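PDB 3G8W: lactococcal prophage ps3 protein 05 from Staphylococcus epidermidis ATCC 12228, which is probably an acetyltransferase of the GNAT family, which would transfer an acetyl group from acetyl-CoA to a substrate not yet identified. Local coordinates for residues D53-F58 against T69-Q74; A84-N89 against E116-A121; I136-L141 against L160-T165. All blocks are in the same frame, centred on the assembly; numbering follows the deposited sequence.

Interaction 1: residues D53-F58 against T69-Q74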
ATOM      1  N   ASP B  53       4.272  13.903   7.326  1.00 58.01           N
ATOM      2  CA  ASP B  53       3.477  13.741   8.538  1.00 58.51           C
ATOM      3  C   ASP B  53       3.108  12.290   8.978  1.00 58.04           C
ATOM      4  O   ASP B  53       3.014  11.996  10.178  1.00 57.30           O
ATOM      5  CB  ASP B  53       2.236  14.631   8.321  1.00 59.47           C
ATOM      6  CG  ASP B  53       1.222  14.533   9.423  1.00 60.56           C
ATOM      7  OD1 ASP B  53       1.606  14.515  10.609  1.00 60.74           O
ATOM      8  OD2 ASP B  53       0.020  14.496   9.085  1.00 62.09           O
ATOM      9  N   TYR B  54       2.921  11.391   8.015  1.00 58.00           N
ATOM     10  CA  TYR B  54       2.446  10.011   8.286  1.00 57.90           C
ATOM     11  C   TYR B  54       3.498   8.927   7.992  1.00 56.95           C
ATOM     12  O   TYR B  54       3.230   7.734   8.136  1.00 56.53           O
ATOM     13  CB  TYR B  54       1.265   9.744   7.384  1.00 58.20           C
ATOM     14  CG  TYR B  54       1.671  10.103   5.997  1.00 59.19           C
ATOM     15  CD1 TYR B  54       2.182   9.128   5.123  1.00 59.54           C
ATOM     16  CD2 TYR B  54       1.644  11.435   5.579  1.00 58.42           C
ATOM     17  CE1 TYR B  54       2.610   9.481   3.837  1.00 59.91           C
ATOM     18  CE2 TYR B  54       2.061  11.788   4.316  1.00 59.14           C
ATOM     19  CZ  TYR B  54       2.540  10.818   3.445  1.00 59.60           C
ATOM     20  OH  TYR B  54       2.941  11.187   2.180  1.00 60.40           O
ATOM     21  N   TRP B  55       4.681   9.346   7.552  1.00 56.43           N
ATOM     22  CA  TRP B  55       5.751   8.423   7.176  1.00 55.77           C
ATOM     23  C   TRP B  55       6.916   8.558   8.170  1.00 54.31           C
ATOM     24  O   TRP B  55       7.801   9.405   7.985  1.00 54.34           O
ATOM     25  CB  TRP B  55       6.216   8.740   5.748  1.00 56.29           C
ATOM     26  CG  TRP B  55       6.673   7.549   4.949  1.00 56.89           C
ATOM     27  CD1 TRP B  55       7.025   6.320   5.425  1.00 56.92           C
ATOM     28  CD2 TRP B  55       6.857   7.494   3.528  1.00 57.02           C
ATOM     29  NE1 TRP B  55       7.398   5.500   4.389  1.00 57.10           N
ATOM     30  CE2 TRP B  55       7.305   6.201   3.214  1.00 57.10           C
ATOM     31  CE3 TRP B  55       6.677   8.416   2.488  1.00 56.85           C
ATOM     32  CZ2 TRP B  55       7.581   5.806   1.901  1.00 57.19           C
ATOM     33  CZ3 TRP B  55       6.953   8.022   1.189  1.00 56.42           C
ATOM     34  CH2 TRP B  55       7.405   6.733   0.908  1.00 56.72           C
ATOM     35  N   ASN B  56       6.910   7.735   9.221  1.00 51.95           N
ATOM     36  CA  ASN B  56       7.783   7.982  10.371  1.00 50.14           C
ATOM     37  C   ASN B  56       8.764   6.892  10.743  1.00 48.78           C
ATOM     38  O   ASN B  56       8.376   5.767  11.048  1.00 50.19           O
ATOM     39  CB  ASN B  56       6.944   8.317  11.596  1.00 50.75           C
ATOM     40  CG  ASN B  56       6.190   9.626  11.452  1.00 51.57           C
ATOM     41  OD1 ASN B  56       6.139  10.228  10.375  1.00 51.93           O
ATOM     42  ND2 ASN B  56       5.599  10.076  12.551  1.00 51.86           N
ATOM     43  N   ILE B  57      10.040   7.225  10.727  1.00 46.26           N
ATOM     44  CA  ILE B  57      11.060   6.328  11.201  1.00 44.83           C
ATOM     45  C   ILE B  57      11.318   6.605  12.685  1.00 45.08           C
ATOM     46  O   ILE B  57      11.623   7.739  13.073  1.00 43.97           O
ATOM     47  CB  ILE B  57      12.369   6.546  10.444  1.00 44.37           C
ATOM     48  CG1 ILE B  57      12.180   6.288   8.957  1.00 43.75           C
ATOM     49  CG2 ILE B  57      13.472   5.643  11.003  1.00 45.11           C
ATOM     50  CD1 ILE B  57      13.455   6.430   8.169  1.00 43.73           C
ATOM     51  N   PHE B  58      11.219   5.568  13.517  1.00 45.05           N
ATOM     52  CA  PHE B  58      11.641   5.707  14.909  1.00 45.62           C
ATOM     53  C   PHE B  58      12.986   5.062  15.161  1.00 45.96           C
ATOM     54  O   PHE B  58      13.309   4.046  14.536  1.00 46.73           O
ATOM     55  CB  PHE B  58      10.635   5.082  15.840  1.00 45.60           C
ATOM     56  CG  PHE B  58       9.321   5.774  15.865  1.00 45.52           C
ATOM     57  CD1 PHE B  58       8.981   6.585  16.937  1.00 45.25           C
ATOM     58  CD2 PHE B  58       8.397   5.574  14.843  1.00 45.18           C
ATOM     59  CE1 PHE B  58       7.742   7.196  16.974  1.00 46.20           C
ATOM     60  CE2 PHE B  58       7.149   6.191  14.870  1.00 45.50           C
ATOM     61  CZ  PHE B  58       6.814   6.996  15.928  1.00 45.68           C
ATOM     62  N   THR B  69      15.858   0.617  14.818  1.00 46.63           N
ATOM     63  CA  THR B  69      15.099   1.490  13.906  1.00 46.49           C
ATOM     64  C   THR B  69      13.870   0.784  13.369  1.00 47.11           C
ATOM     65  O   THR B  69      13.869  -0.441  13.204  1.00 48.30           O
ATOM     66  CB  THR B  69      15.963   1.955  12.714  1.00 45.79           C
ATOM     67  OG1 THR B  69      15.973   3.386  12.664  1.00 46.06           O
ATOM     68  CG2 THR B  69      15.463   1.379  11.381  1.00 44.75           C
ATOM     69  N   CYS B  70      12.821   1.547  13.089  1.00 47.43           N
ATOM     70  CA  CYS B  70      11.651   0.981  12.446  1.00 47.67           C
ATOM     71  C   CYS B  70      10.773   2.061  11.846  1.00 47.34           C
ATOM     72  O   CYS B  70      10.594   3.104  12.460  1.00 48.65           O
ATOM     73  CB  CYS B  70      10.860   0.184  13.458  1.00 48.45           C
ATOM     74  SG  CYS B  70       9.637  -0.818  12.677  1.00 51.99           S
ATOM     75  N   THR B  71      10.226   1.823  10.657  1.00 46.65           N
ATOM     76  CA  THR B  71       9.330   2.804  10.027  1.00 46.55           C
ATOM     77  C   THR B  71       7.853   2.555  10.293  1.00 46.60           C
ATOM     78  O   THR B  71       7.375   1.439  10.191  1.00 45.78           O
ATOM     79  CB  THR B  71       9.524   2.885   8.504  1.00 46.12           C
ATOM     80  OG1 THR B  71      10.775   3.501   8.223  1.00 46.11           O
ATOM     81  CG2 THR B  71       8.449   3.731   7.869  1.00 45.64           C
ATOM     82  N   LEU B  72       7.134   3.621  10.614  1.00 47.68           N
ATOM     83  CA  LEU B  72       5.681   3.574  10.616  1.00 48.60           C
ATOM     84  C   LEU B  72       5.148   4.367   9.436  1.00 48.61           C
ATOM     85  O   LEU B  72       5.376   5.592   9.323  1.00 49.19           O
ATOM     86  CB  LEU B  72       5.108   4.104  11.933  1.00 48.75           C
ATOM     87  CG  LEU B  72       3.656   3.691  12.171  1.00 49.19           C
ATOM     88  CD1 LEU B  72       3.472   2.185  11.997  1.00 48.55           C
ATOM     89  CD2 LEU B  72       3.184   4.138  13.547  1.00 49.30           C
ATOM     90  N   LYS B  73       4.457   3.664   8.549  1.00 48.61           N
ATOM     91  CA  LYS B  73       3.854   4.295   7.380  1.00 49.63           C
ATOM     92  C   LYS B  73       2.351   4.177   7.516  1.00 48.26           C
ATOM     93  O   LYS B  73       1.781   3.107   7.364  1.00 48.90           O
ATOM     94  CB  LYS B  73       4.360   3.649   6.078  1.00 51.49           C
ATOM     95  CG  LYS B  73       4.181   4.496   4.823  1.00 54.12           C
ATOM     96  CD  LYS B  73       2.766   4.407   4.200  1.00 56.49           C
ATOM     97  CE  LYS B  73       2.512   5.625   3.244  1.00 57.86           C
ATOM     98  NZ  LYS B  73       1.086   5.803   2.754  1.00 57.53           N
ATOM     99  N   GLN B  74       1.718   5.278   7.868  1.00 47.47           N
ATOM    100  CA  GLN B  74       0.275   5.323   7.976  1.00 47.53           C
ATOM    101  C   GLN B  74      -0.297   5.573   6.574  1.00 48.12           C
ATOM    102  O   GLN B  74       0.334   6.223   5.753  1.00 48.18           O
ATOM    103  CB  GLN B  74      -0.126   6.406   8.960  1.00 45.92           C
ATOM    104  CG  GLN B  74      -1.561   6.369   9.351  1.00 46.18           C
ATOM    105  CD  GLN B  74      -1.961   7.561  10.179  1.00 46.34           C
ATOM    106  OE1 GLN B  74      -1.134   8.410  10.517  1.00 47.66           O
ATOM    107  NE2 GLN B  74      -3.234   7.636  10.515  1.00 45.81           N
TER
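K73 sends CG trans to its backbone N (chi1 -160°) and then bends sharply at the next bond (chi2 -82°), which lays the start of its chain over the indole of W55 and swings the far end toward the phenol ring of Y54. The CG methylene sits above one face of the five-membered ring of W55, 3.6 Å from K73 CG to the ring centroid, a CH-pi contact. Further out the lysine runs beside Y54, with K73 CE meeting the ring at its edge, 3.9 Å from Y54 CE1. The ammonium group stays near that ring but makes its hydrogen bond within its own strand, K73 NZ donating to the backbone O of Q74 (3.1 Å). A methyl, T71 CG2, reaches the rim of the indole, 3.8 Å from W55 CD1.

Beneath these groups the backbones pair in antiparallel fashion. N56 with L72 and F58 with C70 are the hydrogen-bonded pairs, F58 N lying 2.8 Å from C70 O, and Q74 N adds a nearly straight bond to Y54 O (2.9 Å). W55 with K73 and I57 with T71 are the non-hydrogen-bonded pairs; their side chains share one face, where helix 41-48 covers W55 and I57. F58 and L72 run side by side on the other face, L72 CB at the ring edge 4.1 Å from F58 CE2. Helix 96-112 packs on F58 and C70 there, its Y109 meeting F58 edge-to-face. This is a beta hairpin, strands 55-62 and 65-74, in the antiparallel first half of the GNAT sheet.

Interaction 2: residues A84-N89 against E116-A121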
ATOM      1  N   ALA B  84      -1.901   1.155   9.372  1.00 43.82           N
ATOM      2  CA  ALA B  84      -0.515   1.531   9.135  1.00 45.64           C
ATOM      3  C   ALA B  84       0.347   0.316   8.976  1.00 45.37           C
ATOM      4  O   ALA B  84       0.018  -0.732   9.497  1.00 45.48           O
ATOM      5  CB  ALA B  84       0.018   2.435  10.286  1.00 45.72           C
ATOM      6  N   ILE B  85       1.455   0.483   8.272  1.00 46.30           N
ATOM      7  CA  ILE B  85       2.370  -0.599   7.990  1.00 48.47           C
ATOM      8  C   ILE B  85       3.642  -0.310   8.732  1.00 48.56           C
ATOM      9  O   ILE B  85       4.093   0.841   8.761  1.00 49.21           O
ATOM     10  CB  ILE B  85       2.770  -0.611   6.500  1.00 50.60           C
ATOM     11  CG1 ILE B  85       1.547  -0.640   5.574  1.00 51.39           C
ATOM     12  CG2 ILE B  85       3.607  -1.808   6.203  1.00 51.66           C
ATOM     13  CD1 ILE B  85       0.620  -1.816   5.788  1.00 51.04           C
ATOM     14  N   LEU B  86       4.218  -1.355   9.325  1.00 48.07           N
ATOM     15  CA  LEU B  86       5.558  -1.315   9.910  1.00 46.89           C
ATOM     16  C   LEU B  86       6.544  -1.863   8.902  1.00 47.76           C
ATOM     17  O   LEU B  86       6.330  -2.926   8.349  1.00 50.46           O
ATOM     18  CB  LEU B  86       5.589  -2.178  11.151  1.00 45.51           C
ATOM     19  CG  LEU B  86       4.934  -1.646  12.406  1.00 44.91           C
ATOM     20  CD1 LEU B  86       4.884  -2.717  13.423  1.00 44.88           C
ATOM     21  CD2 LEU B  86       5.802  -0.526  12.942  1.00 46.24           C
ATOM     22  N   GLU B  87       7.630  -1.157   8.645  1.00 48.54           N
ATOM     23  CA  GLU B  87       8.594  -1.602   7.631  1.00 48.33           C
ATOM     24  C   GLU B  87      10.030  -1.279   8.039  1.00 49.18           C
ATOM     25  O   GLU B  87      10.278  -0.434   8.922  1.00 49.50           O
ATOM     26  CB  GLU B  87       8.279  -0.964   6.278  1.00 48.10           C
ATOM     27  N   ASN B  88      10.968  -1.954   7.375  1.00 49.07           N
ATOM     28  CA  ASN B  88      12.411  -1.748   7.553  1.00 48.32           C
ATOM     29  C   ASN B  88      12.873  -1.726   9.028  1.00 47.77           C
ATOM     30  O   ASN B  88      13.448  -0.747   9.501  1.00 48.05           O
ATOM     31  CB  ASN B  88      12.904  -0.529   6.732  1.00 47.94           C
ATOM     32  CG  ASN B  88      12.651  -0.680   5.208  1.00 48.29           C
ATOM     33  OD1 ASN B  88      12.601  -1.781   4.671  1.00 49.05           O
ATOM     34  ND2 ASN B  88      12.508   0.440   4.516  1.00 48.86           N
ATOM     35  N   ASN B  89      12.612  -2.826   9.738  1.00 47.41           N
ATOM     36  CA  ASN B  89      13.068  -3.000  11.125  1.00 46.29           C
ATOM     37  C   ASN B  89      14.571  -3.351  11.158  1.00 45.66           C
ATOM     38  O   ASN B  89      14.941  -4.504  10.996  1.00 44.66           O
ATOM     39  CB  ASN B  89      12.206  -4.068  11.827  1.00 44.76           C
ATOM     40  CG  ASN B  89      12.420  -4.135  13.352  1.00 45.27           C
ATOM     41  OD1 ASN B  89      12.039  -5.125  13.976  1.00 46.08           O
ATOM     42  ND2 ASN B  89      13.017  -3.104  13.947  1.00 43.68           N
ATOM     43  N   GLU B 116      -5.825   2.299  14.250  1.00 42.98           N
ATOM     44  CA  GLU B 116      -6.504   1.145  14.804  1.00 43.12           C
ATOM     45  C   GLU B 116      -5.814  -0.176  14.574  1.00 43.53           C
ATOM     46  O   GLU B 116      -5.914  -1.083  15.401  1.00 43.79           O
ATOM     47  CB  GLU B 116      -7.908   1.067  14.244  1.00 43.52           C
ATOM     48  CG  GLU B 116      -8.947   1.415  15.240  1.00 45.11           C
ATOM     49  CD  GLU B 116     -10.015   2.261  14.649  1.00 46.12           C
ATOM     50  OE1 GLU B 116     -10.814   1.738  13.847  1.00 46.93           O
ATOM     51  OE2 GLU B 116     -10.053   3.461  14.980  1.00 47.84           O
ATOM     52  N   THR B 117      -5.146  -0.327  13.437  1.00 44.26           N
ATOM     53  CA  THR B 117      -4.504  -1.587  13.188  1.00 45.06           C
ATOM     54  C   THR B 117      -3.110  -1.451  12.550  1.00 45.27           C
ATOM     55  O   THR B 117      -2.867  -0.543  11.751  1.00 45.20           O
ATOM     56  CB  THR B 117      -5.443  -2.573  12.420  1.00 46.32           C
ATOM     57  OG1 THR B 117      -5.290  -2.435  11.011  1.00 46.84           O
ATOM     58  CG2 THR B 117      -6.925  -2.415  12.813  1.00 46.09           C
ATOM     59  N   LEU B 118      -2.200  -2.352  12.929  1.00 45.48           N
ATOM     60  CA  LEU B 118      -0.854  -2.390  12.364  1.00 46.16           C
ATOM     61  C   LEU B 118      -0.659  -3.658  11.561  1.00 47.34           C
ATOM     62  O   LEU B 118      -1.101  -4.739  11.985  1.00 47.67           O
ATOM     63  CB  LEU B 118       0.211  -2.319  13.449  1.00 45.81           C
ATOM     64  CG  LEU B 118       0.224  -1.028  14.272  1.00 46.94           C
ATOM     65  CD1 LEU B 118       1.285  -1.086  15.375  1.00 47.36           C
ATOM     66  CD2 LEU B 118       0.422   0.205  13.410  1.00 46.17           C
HETATM   67  N   MSE B 119      -0.012  -3.511  10.403  1.00 46.92           N
HETATM   68  CA  MSE B 119       0.390  -4.626   9.584  1.00 48.22           C
HETATM   69  C   MSE B 119       1.885  -4.618   9.267  1.00 47.79           C
HETATM   70  O   MSE B 119       2.524  -3.569   9.144  1.00 48.60           O
HETATM   71  CB  MSE B 119      -0.393  -4.643   8.279  1.00 50.42           C
HETATM   72  CG  MSE B 119      -1.764  -5.262   8.348  1.00 53.69           C
HETATM   73 SE   MSE B 119      -2.884  -4.364   7.034  0.50 58.08          SE
HETATM   74  CE  MSE B 119      -2.347  -5.180   5.378  1.00 59.17           C
ATOM     75  N   ILE B 120       2.430  -5.811   9.106  1.00 46.63           N
ATOM     76  CA  ILE B 120       3.797  -5.991   8.667  1.00 45.29           C
ATOM     77  C   ILE B 120       3.834  -7.184   7.729  1.00 45.33           C
ATOM     78  O   ILE B 120       3.149  -8.180   7.949  1.00 44.74           O
ATOM     79  CB  ILE B 120       4.788  -6.144   9.867  1.00 44.79           C
ATOM     80  CG1 ILE B 120       6.234  -6.140   9.388  1.00 44.94           C
ATOM     81  CG2 ILE B 120       4.443  -7.336  10.802  1.00 42.33           C
ATOM     82  CD1 ILE B 120       7.176  -5.491  10.421  1.00 45.46           C
ATOM     83  N   ALA B 121       4.596  -7.040   6.651  1.00 46.40           N
ATOM     84  CA  ALA B 121       4.845  -8.120   5.715  1.00 46.50           C
ATOM     85  C   ALA B 121       6.224  -8.655   6.023  1.00 48.18           C
ATOM     86  O   ALA B 121       7.207  -7.900   6.032  1.00 49.74           O
ATOM     87  CB  ALA B 121       4.773  -7.616   4.289  1.00 44.90           C
TER
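A84 and L118, and beside them I85 and M119, are the parallel pairs that hold strands 83-91 and 117-123 together in a beta-alpha-beta crossover through helix 96-112, the central unit of the GNAT fold. Packing is close at this end. M119 N donates to A84 O (2.9 Å) and L86 N to M119 O (2.8 Å), both bonds close to straight, while A84 N reaches T117 O only weakly. The methyl of A84 meets one branch of L118, CB to CD2 3.9 Å, on the buried face, where helix 96-112 lies over L86 and L118.

On the other, partly exposed face the contact is lighter. In I85, chi1 (-54°) sets CG1 beside the backbone N, and a second turn at chi2 (-58°) brings CD1 to the beta carbon of the selenomethionine M119, 3.9 Å from M119 CB. The selenium end of M119 bends away from I85 instead of extending the packing, and W159 touches both residues on this side.

Beyond L86 the strands part, their short axes diverging by 37°. The CA atoms of L86 and I120 are 5.1 Å apart, but those of E87 and A121 are already 7.8 Å apart, and N88 and N89 make no contact with 116-121. Such a splay between the two central parallel strands is the hallmark of GNAT enzymes, in which it admits the pantetheine arm of acetyl-CoA; the same role is probable here. I120 partly fills the start of the fork: its CD1 reaches L86 CB at 3.7 Å, while A121 N, which would continue the parallel pairing, stands 4.8 Å from L86 O.

Interaction 3: residues I136-L141 against L160-T165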
ATOM      1  N   ILE B 136       4.970 -10.431  20.006  1.00 38.72           N
ATOM      2  CA  ILE B 136       4.455  -9.143  20.393  1.00 40.44           C
ATOM      3  C   ILE B 136       2.908  -9.101  20.377  1.00 41.77           C
ATOM      4  O   ILE B 136       2.299  -8.363  21.152  1.00 43.02           O
ATOM      5  CB  ILE B 136       5.128  -8.035  19.576  1.00 40.68           C
ATOM      6  CG1 ILE B 136       6.483  -7.751  20.202  1.00 40.84           C
ATOM      7  CG2 ILE B 136       4.293  -6.786  19.523  1.00 40.09           C
ATOM      8  CD1 ILE B 136       7.443  -7.175  19.233  1.00 42.27           C
ATOM      9  N   GLY B 137       2.279  -9.921  19.539  1.00 41.70           N
ATOM     10  CA  GLY B 137       0.819 -10.029  19.534  1.00 41.09           C
ATOM     11  C   GLY B 137       0.210  -9.956  18.145  1.00 41.31           C
ATOM     12  O   GLY B 137      -1.010  -9.934  17.999  1.00 39.90           O
ATOM     13  N   PHE B 138       1.076  -9.930  17.131  1.00 41.32           N
ATOM     14  CA  PHE B 138       0.659  -9.951  15.758  1.00 41.82           C
ATOM     15  C   PHE B 138       0.154 -11.330  15.429  1.00 42.90           C
ATOM     16  O   PHE B 138       0.551 -12.312  16.045  1.00 44.65           O
ATOM     17  CB  PHE B 138       1.827  -9.599  14.863  1.00 41.00           C
ATOM     18  CG  PHE B 138       2.163  -8.133  14.830  1.00 39.98           C
ATOM     19  CD1 PHE B 138       1.909  -7.384  13.693  1.00 40.39           C
ATOM     20  CD2 PHE B 138       2.783  -7.512  15.906  1.00 40.31           C
ATOM     21  CE1 PHE B 138       2.268  -6.011  13.632  1.00 41.22           C
ATOM     22  CE2 PHE B 138       3.152  -6.132  15.864  1.00 39.87           C
ATOM     23  CZ  PHE B 138       2.899  -5.389  14.735  1.00 40.05           C
ATOM     24  N   GLU B 139      -0.761 -11.404  14.480  1.00 44.86           N
ATOM     25  CA  GLU B 139      -1.407 -12.665  14.120  1.00 45.08           C
ATOM     26  C   GLU B 139      -1.501 -12.720  12.628  1.00 45.29           C
ATOM     27  O   GLU B 139      -1.365 -11.709  11.974  1.00 46.22           O
ATOM     28  CB  GLU B 139      -2.780 -12.759  14.743  1.00 45.42           C
ATOM     29  CG  GLU B 139      -2.733 -12.940  16.235  1.00 47.22           C
ATOM     30  CD  GLU B 139      -4.105 -13.077  16.870  1.00 48.88           C
ATOM     31  OE1 GLU B 139      -4.215 -13.823  17.869  1.00 49.85           O
ATOM     32  OE2 GLU B 139      -5.074 -12.454  16.377  1.00 49.76           O
ATOM     33  N   ASN B 140      -1.679 -13.914  12.090  1.00 46.92           N
ATOM     34  CA  ASN B 140      -1.691 -14.127  10.651  1.00 48.34           C
ATOM     35  C   ASN B 140      -2.902 -13.474   9.988  1.00 48.00           C
ATOM     36  O   ASN B 140      -4.023 -13.638  10.451  1.00 47.99           O
ATOM     37  CB  ASN B 140      -1.673 -15.632  10.359  1.00 50.06           C
ATOM     38  CG  ASN B 140      -0.335 -16.267  10.676  1.00 52.29           C
ATOM     39  OD1 ASN B 140       0.594 -16.205   9.864  1.00 53.74           O
ATOM     40  ND2 ASN B 140      -0.226 -16.897  11.857  1.00 52.90           N
ATOM     41  N   LEU B 141      -2.658 -12.728   8.918  1.00 48.36           N
ATOM     42  CA  LEU B 141      -3.719 -12.114   8.116  1.00 48.42           C
ATOM     43  C   LEU B 141      -3.802 -12.813   6.767  1.00 48.69           C
ATOM     44  O   LEU B 141      -4.829 -13.320   6.400  1.00 49.98           O
ATOM     45  CB  LEU B 141      -3.424 -10.633   7.895  1.00 47.67           C
ATOM     46  CG  LEU B 141      -4.452  -9.820   7.097  1.00 47.60           C
ATOM     47  CD1 LEU B 141      -5.774  -9.611   7.862  1.00 46.12           C
ATOM     48  CD2 LEU B 141      -3.864  -8.491   6.710  1.00 47.03           C
ATOM     49  N   LEU B 160       1.198 -10.160   8.673  1.00 49.44           N
ATOM     50  CA  LEU B 160       0.667 -10.158  10.032  1.00 50.06           C
ATOM     51  C   LEU B 160      -0.067  -8.869  10.410  1.00 49.33           C
ATOM     52  O   LEU B 160       0.222  -7.775   9.894  1.00 48.23           O
ATOM     53  CB  LEU B 160       1.788 -10.388  11.026  1.00 50.98           C
ATOM     54  CG  LEU B 160       2.480 -11.731  11.076  1.00 51.25           C
ATOM     55  CD1 LEU B 160       3.001 -12.080   9.729  1.00 51.30           C
ATOM     56  CD2 LEU B 160       3.604 -11.570  12.082  1.00 50.95           C
ATOM     57  N   ILE B 161      -0.981  -9.007  11.357  1.00 48.75           N
ATOM     58  CA  ILE B 161      -1.794  -7.887  11.806  1.00 49.12           C
ATOM     59  C   ILE B 161      -1.828  -7.830  13.352  1.00 48.66           C
ATOM     60  O   ILE B 161      -1.865  -8.858  14.045  1.00 45.31           O
ATOM     61  CB  ILE B 161      -3.211  -7.952  11.168  1.00 49.90           C
ATOM     62  CG1 ILE B 161      -4.115  -6.822  11.643  1.00 51.17           C
ATOM     63  CG2 ILE B 161      -3.882  -9.302  11.461  1.00 49.98           C
ATOM     64  CD1 ILE B 161      -5.403  -6.654  10.794  1.00 51.84           C
ATOM     65  N   TYR B 162      -1.755  -6.603  13.866  1.00 49.65           N
ATOM     66  CA  TYR B 162      -1.944  -6.330  15.272  1.00 49.86           C
ATOM     67  C   TYR B 162      -3.022  -5.267  15.364  1.00 49.43           C
ATOM     68  O   TYR B 162      -3.026  -4.308  14.602  1.00 48.94           O
ATOM     69  CB  TYR B 162      -0.627  -5.867  15.885  1.00 50.98           C
ATOM     70  CG  TYR B 162      -0.695  -5.451  17.336  1.00 52.26           C
ATOM     71  CD1 TYR B 162      -0.391  -6.347  18.354  1.00 52.73           C
ATOM     72  CD2 TYR B 162      -1.041  -4.149  17.687  1.00 52.57           C
ATOM     73  CE1 TYR B 162      -0.441  -5.957  19.683  1.00 53.01           C
ATOM     74  CE2 TYR B 162      -1.107  -3.753  19.003  1.00 53.11           C
ATOM     75  CZ  TYR B 162      -0.799  -4.655  20.000  1.00 53.71           C
ATOM     76  OH  TYR B 162      -0.852  -4.235  21.316  1.00 54.10           O
ATOM     77  N   SER B 163      -3.956  -5.464  16.280  1.00 50.03           N
ATOM     78  CA  SER B 163      -4.987  -4.482  16.533  1.00 50.91           C
ATOM     79  C   SER B 163      -4.709  -3.677  17.813  1.00 52.62           C
ATOM     80  O   SER B 163      -4.401  -4.236  18.862  1.00 51.98           O
ATOM     81  CB  SER B 163      -6.328  -5.166  16.629  1.00 49.86           C
ATOM     82  OG  SER B 163      -7.138  -4.431  17.514  1.00 51.97           O
ATOM     83  N   THR B 164      -4.825  -2.359  17.732  1.00 54.56           N
ATOM     84  CA  THR B 164      -4.518  -1.544  18.891  1.00 56.79           C
ATOM     85  C   THR B 164      -5.760  -1.163  19.683  1.00 58.77           C
ATOM     86  O   THR B 164      -5.734  -0.182  20.415  1.00 59.22           O
ATOM     87  CB  THR B 164      -3.755  -0.269  18.508  1.00 56.60           C
ATOM     88  OG1 THR B 164      -4.494   0.439  17.509  1.00 56.45           O
ATOM     89  CG2 THR B 164      -2.369  -0.601  17.986  1.00 56.11           C
ATOM     90  N   THR B 165      -6.834  -1.941  19.545  1.00 61.47           N
ATOM     91  CA  THR B 165      -8.110  -1.674  20.244  1.00 64.30           C
ATOM     92  C   THR B 165      -8.480  -2.846  21.163  1.00 66.01           C
ATOM     93  O   THR B 165      -8.232  -4.010  20.797  1.00 66.67           O
ATOM     94  CB  THR B 165      -9.269  -1.439  19.229  1.00 64.62           C
ATOM     95  OG1 THR B 165      -9.269  -2.492  18.250  1.00 64.64           O
ATOM     96  CG2 THR B 165      -9.105  -0.092  18.516  1.00 64.05           C
TER
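F138 receives the beta carbon of Y162 squarely over the middle of its ring: Y162 CB lies 3.5 Å from the ring centroid and only 3° off the normal, a CH-pi contact made by a methylene rather than by the neighbouring ring. The tyrosine ring itself is carried past it by a trans chi1 (176°), its CD1 coming to 3.7 Å from G137 O. On its other flank F138 packs through CB against L160 CD2 (3.8 Å).

The backbone pairing begins at E139 and I161, a hydrogen-bonded antiparallel pair with E139 N to I161 O and I161 N to E139 O both 2.8 Å, and continues to L141, which bonds to W159. The N-to-C directions of the short strand segments make 119°, well short of antiparallel. L141 CB still touches I161 CG2 at 3.8 Å.

G137, at positive phi, ends helix 127-136 in a Schellman motif and turns the chain into F138, whose ring also touches I120. The contact belongs to the C-terminal beta hairpin of the GNAT fold, strands 139-150 and 153-163, entered directly from the preceding helix.

In the fold
The three contacts follow one another across a single mixed sheet. Interaction 2 lies in the middle, its centre about 9 Å from those of interactions 1 and 3, which are about 18 Å apart and do not touch. Probable backbone bonds join the neighbours: K73 O to I85 N (2.8 Å) between interactions 1 and 2, and L118 N to Y162 O (2.7 Å) between 2 and 3. L86, where the splay that probably admits acetyl-CoA begins, packs its CD1 on F138 CZ at 3.6 Å. NHE, probably from the crystallisation liquor, lies near each contact, about 3 Å from the side chains of W55 and M119 and about 4 Å from that of L141.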